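PDB 3D8K: protein phosphatase 2C from Toxoplasma gondii, which probably catalyses the metal-dependent removal of phosphate from phosphoserine and phosphothreonine in proteins, as a member of the PP2C family. Local coordinates for residues Q58-H61 against S62-L66; N69-N72 against Y73-D76; I85-Q88 against F89-D93. All coordinates share one frame; numbering follows the deposited sequence.

How the contacts relate
Strand 48-55 runs into a loop, and contact 1 is where this loop turns into helix 61-74. Contact 2 lies at the far end of the same helix, where it gives way to a turn. Contact 3 is on the next helix, 82-97, which runs back roughly antiparallel to the first. The three follow one another in series. None encloses or crosses another, and each stays within adjoining turns of chain. The two helices pack on the six-stranded antiparallel sheet, as the helix pairs of the PP2C beta-sandwich do. The centres of contacts 2 and 3 are about 10 Å apart, and Tyr73 packs directly on the second helix. Leu66 of contact 1 also reaches Met92.

Contact 1: Q58-H61 against S62-L66; sequences QGRH and SAMWL
The carbonyl of Arg60 receives the amide of Met64, and the carbonyl of His61 receives that of Trp65. These two bonds make the first turn of helix 61-74. The helix follows the loop after strand 48-55 in the PP2C fold, and in PP2C relatives a metal-binding Asp-Gly pair lies where the strand passes into this loop. Gly59 leads into the turn with backbone angles (phi 136°, psi 140°) that suit glycine, because a CB would press on the carbonyl oxygen of the residue before. The bond from Met64 N to Arg60 O is 2.7 Å long and nearly straight. The bond from Trp65 N to His61 O is 3.0 Å long and more bent.

The same two carbonyls also meet side chains. Met64 CB lies 3.2 Å from Arg60 O. Ala63 CB is 3.5 Å from the same oxygen. Trp65 CB is likewise 3.5 Å from His61 O, while its indole leads away to helix 82-97. Ala63 faces the sheet, touching Phe54 and Val35.

Arg60 and Met64, a selenomethionine, lie side by side and point the same way. Both carry CG opposite the backbone N across the first side-chain bond (chi1 -172° in each). Arg60 then runs straight to CD and bends at chi3, which presents the flat of its guanidinium. Met64 bends twice, at chi2 and chi3, and so brings its methyl end back to the arginine. The selenomethionine also touches Val35. Its CE sits 3.4 Å above one guanidinium face, displaced toward the rim, with Arg60 NE and Arg60 CZ each 3.5 Å from it.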
ATOM      1  N   GLN C  58     -20.899 -27.330 -28.860  1.00 40.07           N
ATOM      2  CA  GLN C  58     -21.849 -26.602 -29.678  1.00 42.81           C
ATOM      3  C   GLN C  58     -22.456 -25.413 -28.953  1.00 43.13           C
ATOM      4  O   GLN C  58     -23.601 -25.428 -28.479  1.00 42.86           O
ATOM      5  CB  GLN C  58     -22.880 -27.574 -30.237  1.00 45.50           C
ATOM      6  CG  GLN C  58     -22.219 -28.535 -31.229  1.00 48.79           C
ATOM      7  CD  GLN C  58     -21.038 -27.887 -31.984  1.00 50.93           C
ATOM      8  OE1 GLN C  58     -20.005 -27.559 -31.386  1.00 51.35           O
ATOM      9  NE2 GLN C  58     -21.194 -27.701 -33.296  1.00 50.49           N
ATOM     10  N   GLY C  59     -21.620 -24.378 -28.892  1.00 42.28           N
ATOM     11  CA  GLY C  59     -21.961 -23.140 -28.235  1.00 41.76           C
ATOM     12  C   GLY C  59     -20.785 -22.677 -27.390  1.00 41.27           C
ATOM     13  O   GLY C  59     -20.112 -23.493 -26.747  1.00 40.31           O
ATOM     14  N   ARG C  60     -20.526 -21.373 -27.391  1.00 38.88           N
ATOM     15  CA  ARG C  60     -19.431 -20.834 -26.606  1.00 36.22           C
ATOM     16  C   ARG C  60     -19.957 -20.154 -25.344  1.00 35.60           C
ATOM     17  O   ARG C  60     -19.185 -19.846 -24.436  1.00 35.92           O
ATOM     18  CB  ARG C  60     -18.633 -19.830 -27.431  1.00 35.76           C
ATOM     19  CG  ARG C  60     -17.365 -19.378 -26.747  1.00 36.08           C
ATOM     20  CD  ARG C  60     -16.554 -18.431 -27.607  1.00 37.11           C
ATOM     21  NE  ARG C  60     -17.090 -17.073 -27.597  1.00 37.98           N
ATOM     22  CZ  ARG C  60     -16.500 -16.032 -28.180  1.00 36.13           C
ATOM     23  NH1 ARG C  60     -15.351 -16.195 -28.821  1.00 35.09           N
ATOM     24  NH2 ARG C  60     -17.058 -14.830 -28.122  1.00 35.05           N
ATOM     25  N   HIS C  61     -21.271 -19.936 -25.292  1.00 33.22           N
ATOM     26  CA  HIS C  61     -21.927 -19.271 -24.159  1.00 30.52           C
ATOM     27  C   HIS C  61     -21.686 -19.931 -22.809  1.00 28.52           C
ATOM     28  O   HIS C  61     -21.377 -19.254 -21.828  1.00 27.64           O
ATOM     29  CB  HIS C  61     -23.438 -19.177 -24.414  1.00 30.93           C
ATOM     30  CG  HIS C  61     -23.778 -18.522 -25.713  1.00 27.85           C
ATOM     31  ND1 HIS C  61     -23.426 -17.221 -25.998  1.00 26.52           N
ATOM     32  CD2 HIS C  61     -24.330 -19.020 -26.843  1.00 25.98           C
ATOM     33  CE1 HIS C  61     -23.736 -16.949 -27.251  1.00 25.42           C
ATOM     34  NE2 HIS C  61     -24.285 -18.025 -27.787  1.00 25.77           N
ATOM     35  N   SER C  62     -21.837 -21.246 -22.752  1.00 26.24           N
ATOM     36  CA  SER C  62     -21.613 -21.946 -21.502  1.00 25.78           C
ATOM     37  C   SER C  62     -20.141 -21.889 -21.073  1.00 24.84           C
ATOM     38  O   SER C  62     -19.827 -21.844 -19.885  1.00 23.32           O
ATOM     39  CB  SER C  62     -22.102 -23.389 -21.613  1.00 26.16           C
ATOM     40  OG  SER C  62     -23.491 -23.450 -21.349  1.00 25.53           O
ATOM     41  N   ALA C  63     -19.235 -21.889 -22.037  1.00 24.13           N
ATOM     42  CA  ALA C  63     -17.820 -21.795 -21.715  1.00 23.64           C
ATOM     43  C   ALA C  63     -17.520 -20.361 -21.272  1.00 23.07           C
ATOM     44  O   ALA C  63     -16.955 -20.134 -20.206  1.00 23.47           O
ATOM     45  CB  ALA C  63     -17.002 -22.138 -22.925  1.00 22.14           C
HETATM   46  N   MSE C  64     -17.939 -19.403 -22.095  1.00 23.47           N
HETATM   47  CA  MSE C  64     -17.718 -17.974 -21.853  1.00 23.85           C
HETATM   48  C   MSE C  64     -18.263 -17.403 -20.551  1.00 21.67           C
HETATM   49  O   MSE C  64     -17.756 -16.406 -20.068  1.00 19.36           O
HETATM   50  CB  MSE C  64     -18.259 -17.146 -23.019  1.00 25.36           C
HETATM   51  CG  MSE C  64     -17.909 -15.693 -22.927  1.00 30.62           C
HETATM   52 SE   MSE C  64     -15.946 -15.373 -22.855  1.00 45.10          SE
HETATM   53  CE  MSE C  64     -15.567 -15.749 -24.776  1.00 37.48           C
ATOM     54  N   TRP C  65     -19.294 -18.029 -19.996  1.00 21.00           N
ATOM     55  CA  TRP C  65     -19.878 -17.579 -18.735  1.00 20.25           C
ATOM     56  C   TRP C  65     -18.929 -18.038 -17.643  1.00 20.56           C
ATOM     57  O   TRP C  65     -18.622 -17.319 -16.691  1.00 19.25           O
ATOM     58  CB  TRP C  65     -21.232 -18.254 -18.527  1.00 19.83           C
ATOM     59  CG  TRP C  65     -21.918 -17.872 -17.256  1.00 19.47           C
ATOM     60  CD1 TRP C  65     -22.754 -16.817 -17.063  1.00 18.40           C
ATOM     61  CD2 TRP C  65     -21.817 -18.538 -15.994  1.00 19.80           C
ATOM     62  NE1 TRP C  65     -23.186 -16.785 -15.763  1.00 18.41           N
ATOM     63  CE2 TRP C  65     -22.627 -17.840 -15.080  1.00 19.52           C
ATOM     64  CE3 TRP C  65     -21.129 -19.680 -15.547  1.00 19.53           C
ATOM     65  CZ2 TRP C  65     -22.760 -18.215 -13.740  1.00 21.41           C
ATOM     66  CZ3 TRP C  65     -21.257 -20.063 -14.211  1.00 20.35           C
ATOM     67  CH2 TRP C  65     -22.074 -19.334 -13.324  1.00 21.80           C
ATOM     68  N   LEU C  66     -18.475 -19.269 -17.801  1.00 19.93           N
ATOM     69  CA  LEU C  66     -17.566 -19.871 -16.851  1.00 21.54           C
ATOM     70  C   LEU C  66     -16.245 -19.122 -16.767  1.00 22.15           C
ATOM     71  O   LEU C  66     -15.804 -18.734 -15.687  1.00 21.71           O
ATOM     72  CB  LEU C  66     -17.312 -21.319 -17.250  1.00 21.04           C
ATOM     73  CG  LEU C  66     -18.528 -22.237 -17.186  1.00 20.08           C
ATOM     74  CD1 LEU C  66     -18.180 -23.551 -17.841  1.00 20.10           C
ATOM     75  CD2 LEU C  66     -18.958 -22.440 -15.753  1.00 16.27           C
TER

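Contact 2: N69-N72 against Y73-D76; sequences NVMN and YLND
Tyr73 lies against the carbonyls of Asn69 and Val70 at the C-terminal end of helix 61-74, one of the helices flanking the PP2C beta-sandwich. Its CB is 3.7 Å from Val70 O. With chi1 at -64°, CG stands beside the backbone N, and the ring lies back along the preceding turn. CD1 is the ring atom nearest to Asn69 O, at 2.9 Å, and CE1 follows at 3.4 Å. This oxygen lies at the ring edge, in the ring plane. CE1 also nears Asn69 CB. At the tip, OH is hydrogen-bonded to Asp95 of helix 82-97, whose residues Gln88, Arg91 and Met92 also touch the tyrosine.

The helix is kinked here, as the amides of Met71 and Asn72 have no bond to the turn before. Asn72 N bonds instead to Asn69 O. Regular bonding returns with Leu74 N to Val70 O, 2.8 Å and almost straight. Leu74 CD2 meets two apolar groups, Val70 CG2 at 3.6 Å and the methyl CE of the selenomethionine Met71. Met71 and Leu74 also share Val50 of the sheet.

Asn75 is the first residue past the helix. Its OD1 is held by the backbone N of Arg43. Met71 O takes two donors from it: a weak bond from ND2, and one of 3.3 Å from Asn75 N, which stands 47° out of the carbonyl plane.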
ATOM      1  N   ASN C  69     -16.706 -15.965 -14.894  1.00 24.45           N
ATOM      2  CA  ASN C  69     -17.352 -16.030 -13.588  1.00 24.75           C
ATOM      3  C   ASN C  69     -16.616 -16.930 -12.608  1.00 25.54           C
ATOM      4  O   ASN C  69     -16.939 -16.954 -11.425  1.00 25.01           O
ATOM      5  CB  ASN C  69     -18.784 -16.551 -13.725  1.00 25.61           C
ATOM      6  CG  ASN C  69     -19.734 -15.509 -14.263  1.00 28.77           C
ATOM      7  OD1 ASN C  69     -19.972 -14.485 -13.624  1.00 28.67           O
ATOM      8  ND2 ASN C  69     -20.282 -15.758 -15.448  1.00 31.27           N
ATOM      9  N   VAL C  70     -15.625 -17.670 -13.089  1.00 26.75           N
ATOM     10  CA  VAL C  70     -14.926 -18.596 -12.215  1.00 27.88           C
ATOM     11  C   VAL C  70     -14.100 -17.993 -11.073  1.00 29.36           C
ATOM     12  O   VAL C  70     -14.118 -18.514  -9.948  1.00 29.82           O
ATOM     13  CB  VAL C  70     -14.055 -19.575 -13.029  1.00 26.47           C
ATOM     14  CG1 VAL C  70     -12.877 -18.856 -13.658  1.00 26.47           C
ATOM     15  CG2 VAL C  70     -13.612 -20.708 -12.125  1.00 24.76           C
HETATM   16  N   MSE C  71     -13.380 -16.909 -11.344  1.00 30.07           N
HETATM   17  CA  MSE C  71     -12.584 -16.280 -10.299  1.00 31.22           C
HETATM   18  C   MSE C  71     -13.496 -15.700  -9.194  1.00 30.91           C
HETATM   19  O   MSE C  71     -13.045 -15.445  -8.067  1.00 29.94           O
HETATM   20  CB  MSE C  71     -11.686 -15.207 -10.909  1.00 33.63           C
HETATM   21  CG  MSE C  71     -10.642 -15.755 -11.881  1.00 39.27           C
HETATM   22 SE   MSE C  71      -9.341 -16.954 -11.013  1.00 48.97          SE
HETATM   23  CE  MSE C  71      -9.744 -18.516 -12.117  1.00 45.18           C
ATOM     24  N   ASN C  72     -14.781 -15.509  -9.512  1.00 29.14           N
ATOM     25  CA  ASN C  72     -15.740 -15.010  -8.524  1.00 27.47           C
ATOM     26  C   ASN C  72     -15.924 -16.112  -7.490  1.00 26.36           C
ATOM     27  O   ASN C  72     -15.877 -15.872  -6.287  1.00 27.04           O
ATOM     28  CB  ASN C  72     -17.104 -14.725  -9.161  1.00 29.52           C
ATOM     29  CG  ASN C  72     -17.168 -13.380  -9.854  1.00 30.26           C
ATOM     30  OD1 ASN C  72     -18.110 -13.098 -10.609  1.00 28.48           O
ATOM     31  ND2 ASN C  72     -16.171 -12.538  -9.601  1.00 28.19           N
ATOM     32  N   TYR C  73     -16.148 -17.326  -7.972  1.00 23.13           N
ATOM     33  CA  TYR C  73     -16.342 -18.448  -7.086  1.00 21.90           C
ATOM     34  C   TYR C  73     -15.037 -18.859  -6.421  1.00 21.96           C
ATOM     35  O   TYR C  73     -14.996 -19.074  -5.217  1.00 19.66           O
ATOM     36  CB  TYR C  73     -16.941 -19.620  -7.859  1.00 22.30           C
ATOM     37  CG  TYR C  73     -18.326 -19.321  -8.388  1.00 24.09           C
ATOM     38  CD1 TYR C  73     -18.512 -18.427  -9.449  1.00 23.44           C
ATOM     39  CD2 TYR C  73     -19.462 -19.894  -7.799  1.00 24.04           C
ATOM     40  CE1 TYR C  73     -19.787 -18.110  -9.905  1.00 22.57           C
ATOM     41  CE2 TYR C  73     -20.742 -19.581  -8.250  1.00 22.69           C
ATOM     42  CZ  TYR C  73     -20.893 -18.689  -9.302  1.00 22.53           C
ATOM     43  OH  TYR C  73     -22.147 -18.380  -9.758  1.00 23.61           O
ATOM     44  N   LEU C  74     -13.966 -18.957  -7.202  1.00 23.28           N
ATOM     45  CA  LEU C  74     -12.671 -19.351  -6.650  1.00 23.85           C
ATOM     46  C   LEU C  74     -12.223 -18.524  -5.434  1.00 24.10           C
ATOM     47  O   LEU C  74     -11.569 -19.048  -4.526  1.00 23.95           O
ATOM     48  CB  LEU C  74     -11.607 -19.332  -7.756  1.00 22.45           C
ATOM     49  CG  LEU C  74     -11.276 -20.721  -8.328  1.00 23.27           C
ATOM     50  CD1 LEU C  74     -12.463 -21.661  -8.175  1.00 20.64           C
ATOM     51  CD2 LEU C  74     -10.859 -20.596  -9.782  1.00 20.80           C
ATOM     52  N   ASN C  75     -12.593 -17.248  -5.400  1.00 24.09           N
ATOM     53  CA  ASN C  75     -12.240 -16.406  -4.270  1.00 25.04           C
ATOM     54  C   ASN C  75     -13.115 -16.726  -3.068  1.00 25.00           C
ATOM     55  O   ASN C  75     -13.075 -16.037  -2.054  1.00 22.78           O
ATOM     56  CB  ASN C  75     -12.378 -14.932  -4.640  1.00 27.50           C
ATOM     57  CG  ASN C  75     -11.147 -14.398  -5.319  1.00 32.61           C
ATOM     58  OD1 ASN C  75     -10.048 -14.430  -4.753  1.00 36.08           O
ATOM     59  ND2 ASN C  75     -11.309 -13.909  -6.541  1.00 35.35           N
ATOM     60  N   ASP C  76     -13.910 -17.779  -3.191  1.00 26.82           N
ATOM     61  CA  ASP C  76     -14.784 -18.195  -2.112  1.00 28.36           C
ATOM     62  C   ASP C  76     -14.235 -19.443  -1.443  1.00 29.58           C
ATOM     63  O   ASP C  76     -14.727 -19.859  -0.392  1.00 30.63           O
ATOM     64  CB  ASP C  76     -16.190 -18.438  -2.645  1.00 31.08           C
ATOM     65  CG  ASP C  76     -16.930 -17.141  -2.935  1.00 33.98           C
ATOM     66  OD1 ASP C  76     -17.714 -17.090  -3.918  1.00 34.89           O
ATOM     67  OD2 ASP C  76     -16.730 -16.176  -2.166  1.00 32.72           O
TER

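Contact 3: I85-Q88 against F89-D93; sequences ITRQ and FERMD. With SO4 (sulfate ion), chain H.
The Phe89 ring meets Ile85 with its edge: CD1 is 3.0 Å from Ile85 O, which lies near the ring plane. Ile85 CG2 runs alongside and reaches CE1 at 3.8 Å. Outside the two segments, the ring of Phe230 meets that of Phe89 with planes about 20° apart. The Arg91 guanidinium also works through its edge. Its NH1 gives a 2.8 Å bond to sulfate O3, and NH2 gives a nearly straight one of 3.2 Å to sulfate O1. The Gln88 amide stands almost upright to this group, planes 78° apart, with NE2 3.4 Å from Arg91 CD.

Ile85, Gln88, Phe89 and Arg91 lie on helix 82-97, which packs by Ile85 and Phe89 on strands 106-115 and 165-173 of the sheet. Met92 N to Gln88 O (2.9 Å) and Arg91 N to Arg87 O continue the helical bonding. Arg91 is extended from CG to NE, which carries its charged end out to the sulfate, an ion probably from the crystallisation liquor. Arg78 of this chain and Arg156 of the second subunit also hydrogen-bond it. One water accepts from Arg91 NH2 at 3.2 Å, in the guanidinium plane, and weakly from Arg87 NH1 at 3.4 Å.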
ATOM      1  N   ILE C  85     -12.876 -27.263  -3.473  1.00 24.30           N
ATOM      2  CA  ILE C  85     -12.938 -27.098  -4.918  1.00 23.74           C
ATOM      3  C   ILE C  85     -14.207 -27.725  -5.501  1.00 24.32           C
ATOM      4  O   ILE C  85     -14.786 -27.212  -6.465  1.00 24.11           O
ATOM      5  CB  ILE C  85     -11.702 -27.734  -5.605  1.00 22.87           C
ATOM      6  CG1 ILE C  85     -10.422 -27.024  -5.153  1.00 23.49           C
ATOM      7  CG2 ILE C  85     -11.820 -27.619  -7.108  1.00 20.74           C
ATOM      8  CD1 ILE C  85      -9.128 -27.676  -5.664  1.00 21.10           C
ATOM      9  N   THR C  86     -14.630 -28.841  -4.916  1.00 23.02           N
ATOM     10  CA  THR C  86     -15.824 -29.543  -5.367  1.00 22.94           C
ATOM     11  C   THR C  86     -17.082 -28.730  -5.072  1.00 22.89           C
ATOM     12  O   THR C  86     -18.005 -28.669  -5.883  1.00 21.75           O
ATOM     13  CB  THR C  86     -15.937 -30.917  -4.675  1.00 22.23           C
ATOM     14  OG1 THR C  86     -14.920 -31.788  -5.180  1.00 23.39           O
ATOM     15  CG2 THR C  86     -17.294 -31.534  -4.918  1.00 20.50           C
ATOM     16  N   ARG C  87     -17.095 -28.102  -3.904  1.00 23.58           N
ATOM     17  CA  ARG C  87     -18.227 -27.304  -3.454  1.00 24.52           C
ATOM     18  C   ARG C  87     -18.509 -26.120  -4.358  1.00 25.27           C
ATOM     19  O   ARG C  87     -19.660 -25.778  -4.608  1.00 25.87           O
ATOM     20  CB  ARG C  87     -17.970 -26.811  -2.037  1.00 23.72           C
ATOM     21  CG  ARG C  87     -19.047 -25.920  -1.497  1.00 23.94           C
ATOM     22  CD  ARG C  87     -18.599 -25.258  -0.212  1.00 25.78           C
ATOM     23  NE  ARG C  87     -18.466 -26.215   0.878  1.00 26.83           N
ATOM     24  CZ  ARG C  87     -19.488 -26.855   1.426  1.00 28.28           C
ATOM     25  NH1 ARG C  87     -20.719 -26.636   0.980  1.00 27.32           N
ATOM     26  NH2 ARG C  87     -19.277 -27.704   2.424  1.00 29.90           N
ATOM     27  N   GLN C  88     -17.451 -25.498  -4.857  1.00 26.38           N
ATOM     28  CA  GLN C  88     -17.607 -24.342  -5.725  1.00 27.04           C
ATOM     29  C   GLN C  88     -18.131 -24.791  -7.090  1.00 27.69           C
ATOM     30  O   GLN C  88     -18.901 -24.075  -7.743  1.00 27.30           O
ATOM     31  CB  GLN C  88     -16.268 -23.622  -5.861  1.00 25.89           C
ATOM     32  CG  GLN C  88     -16.361 -22.117  -5.708  1.00 25.68           C
ATOM     33  CD  GLN C  88     -17.142 -21.689  -4.473  1.00 24.42           C
ATOM     34  OE1 GLN C  88     -16.910 -22.180  -3.368  1.00 25.01           O
ATOM     35  NE2 GLN C  88     -18.061 -20.755  -4.657  1.00 24.00           N
ATOM     36  N   PHE C  89     -17.709 -25.977  -7.517  1.00 28.05           N
ATOM     37  CA  PHE C  89     -18.170 -26.504  -8.791  1.00 28.45           C
ATOM     38  C   PHE C  89     -19.677 -26.634  -8.698  1.00 28.20           C
ATOM     39  O   PHE C  89     -20.384 -26.427  -9.680  1.00 27.78           O
ATOM     40  CB  PHE C  89     -17.556 -27.874  -9.073  1.00 28.70           C
ATOM     41  CG  PHE C  89     -16.322 -27.821  -9.913  1.00 30.07           C
ATOM     42  CD1 PHE C  89     -15.144 -27.265  -9.413  1.00 30.35           C
ATOM     43  CD2 PHE C  89     -16.341 -28.298 -11.229  1.00 30.71           C
ATOM     44  CE1 PHE C  89     -13.995 -27.176 -10.212  1.00 30.76           C
ATOM     45  CE2 PHE C  89     -15.199 -28.217 -12.038  1.00 30.59           C
ATOM     46  CZ  PHE C  89     -14.023 -27.652 -11.527  1.00 30.08           C
ATOM     47  N   GLU C  90     -20.155 -26.967  -7.501  1.00 28.32           N
ATOM     48  CA  GLU C  90     -21.577 -27.135  -7.257  1.00 28.81           C
ATOM     49  C   GLU C  90     -22.299 -25.830  -7.533  1.00 27.18           C
ATOM     50  O   GLU C  90     -23.192 -25.762  -8.378  1.00 26.51           O
ATOM     51  CB  GLU C  90     -21.815 -27.571  -5.807  1.00 32.53           C
ATOM     52  CG  GLU C  90     -23.297 -27.694  -5.405  1.00 37.29           C
ATOM     53  CD  GLU C  90     -23.923 -26.364  -4.987  1.00 39.46           C
ATOM     54  OE1 GLU C  90     -25.163 -26.298  -4.846  1.00 40.50           O
ATOM     55  OE2 GLU C  90     -23.176 -25.383  -4.789  1.00 40.93           O
ATOM     56  N   ARG C  91     -21.887 -24.794  -6.814  1.00 25.05           N
ATOM     57  CA  ARG C  91     -22.468 -23.472  -6.946  1.00 24.81           C
ATOM     58  C   ARG C  91     -22.448 -22.998  -8.385  1.00 25.73           C
ATOM     59  O   ARG C  91     -23.465 -22.563  -8.912  1.00 24.99           O
ATOM     60  CB  ARG C  91     -21.708 -22.481  -6.069  1.00 23.10           C
ATOM     61  CG  ARG C  91     -21.719 -22.878  -4.623  1.00 21.72           C
ATOM     62  CD  ARG C  91     -21.108 -21.844  -3.729  1.00 19.92           C
ATOM     63  NE  ARG C  91     -21.322 -22.221  -2.340  1.00 20.88           N
ATOM     64  CZ  ARG C  91     -20.893 -21.524  -1.296  1.00 20.97           C
ATOM     65  NH1 ARG C  91     -20.217 -20.397  -1.476  1.00 18.49           N
ATOM     66  NH2 ARG C  91     -21.142 -21.960  -0.068  1.00 21.80           N
HETATM   67  N   MSE C  92     -21.283 -23.080  -9.016  1.00 27.85           N
HETATM   68  CA  MSE C  92     -21.152 -22.647 -10.394  1.00 28.79           C
HETATM   69  C   MSE C  92     -22.171 -23.358 -11.265  1.00 26.51           C
HETATM   70  O   MSE C  92     -22.999 -22.714 -11.902  1.00 25.98           O
HETATM   71  CB  MSE C  92     -19.747 -22.936 -10.916  1.00 35.02           C
HETATM   72  CG  MSE C  92     -18.651 -22.149 -10.235  1.00 42.61           C
HETATM   73 SE   MSE C  92     -16.911 -22.612 -11.001  1.00 53.73          SE
HETATM   74  CE  MSE C  92     -17.286 -21.747 -12.731  1.00 48.13           C
ATOM     75  N   ASP C  93     -22.128 -24.686 -11.278  1.00 23.62           N
ATOM     76  CA  ASP C  93     -23.056 -25.444 -12.110  1.00 21.18           C
ATOM     77  C   ASP C  93     -24.472 -25.068 -11.743  1.00 19.97           C
ATOM     78  O   ASP C  93     -25.359 -25.095 -12.572  1.00 19.52           O
ATOM     79  CB  ASP C  93     -22.868 -26.953 -11.933  1.00 20.40           C
ATOM     80  CG  ASP C  93     -23.567 -27.761 -13.031  1.00 21.08           C
ATOM     81  OD1 ASP C  93     -24.236 -28.768 -12.708  1.00 22.41           O
ATOM     82  OD2 ASP C  93     -23.441 -27.392 -14.217  1.00 14.58           O
TER
HETATM   83  S   SO4 H 454     -18.922 -19.702   2.098  1.00 62.54           S
HETATM   84  O1  SO4 H 454     -20.022 -20.530   2.609  1.00 62.53           O
HETATM   85  O2  SO4 H 454     -17.796 -19.747   3.033  1.00 62.43           O
HETATM   86  O3  SO4 H 454     -18.507 -20.216   0.789  1.00 63.17           O
HETATM   87  O4  SO4 H 454     -19.357 -18.307   1.966  1.00 61.88           O
HETATM   88  O   HOH W   1     -22.899 -24.521  -0.619  1.00  8.89           O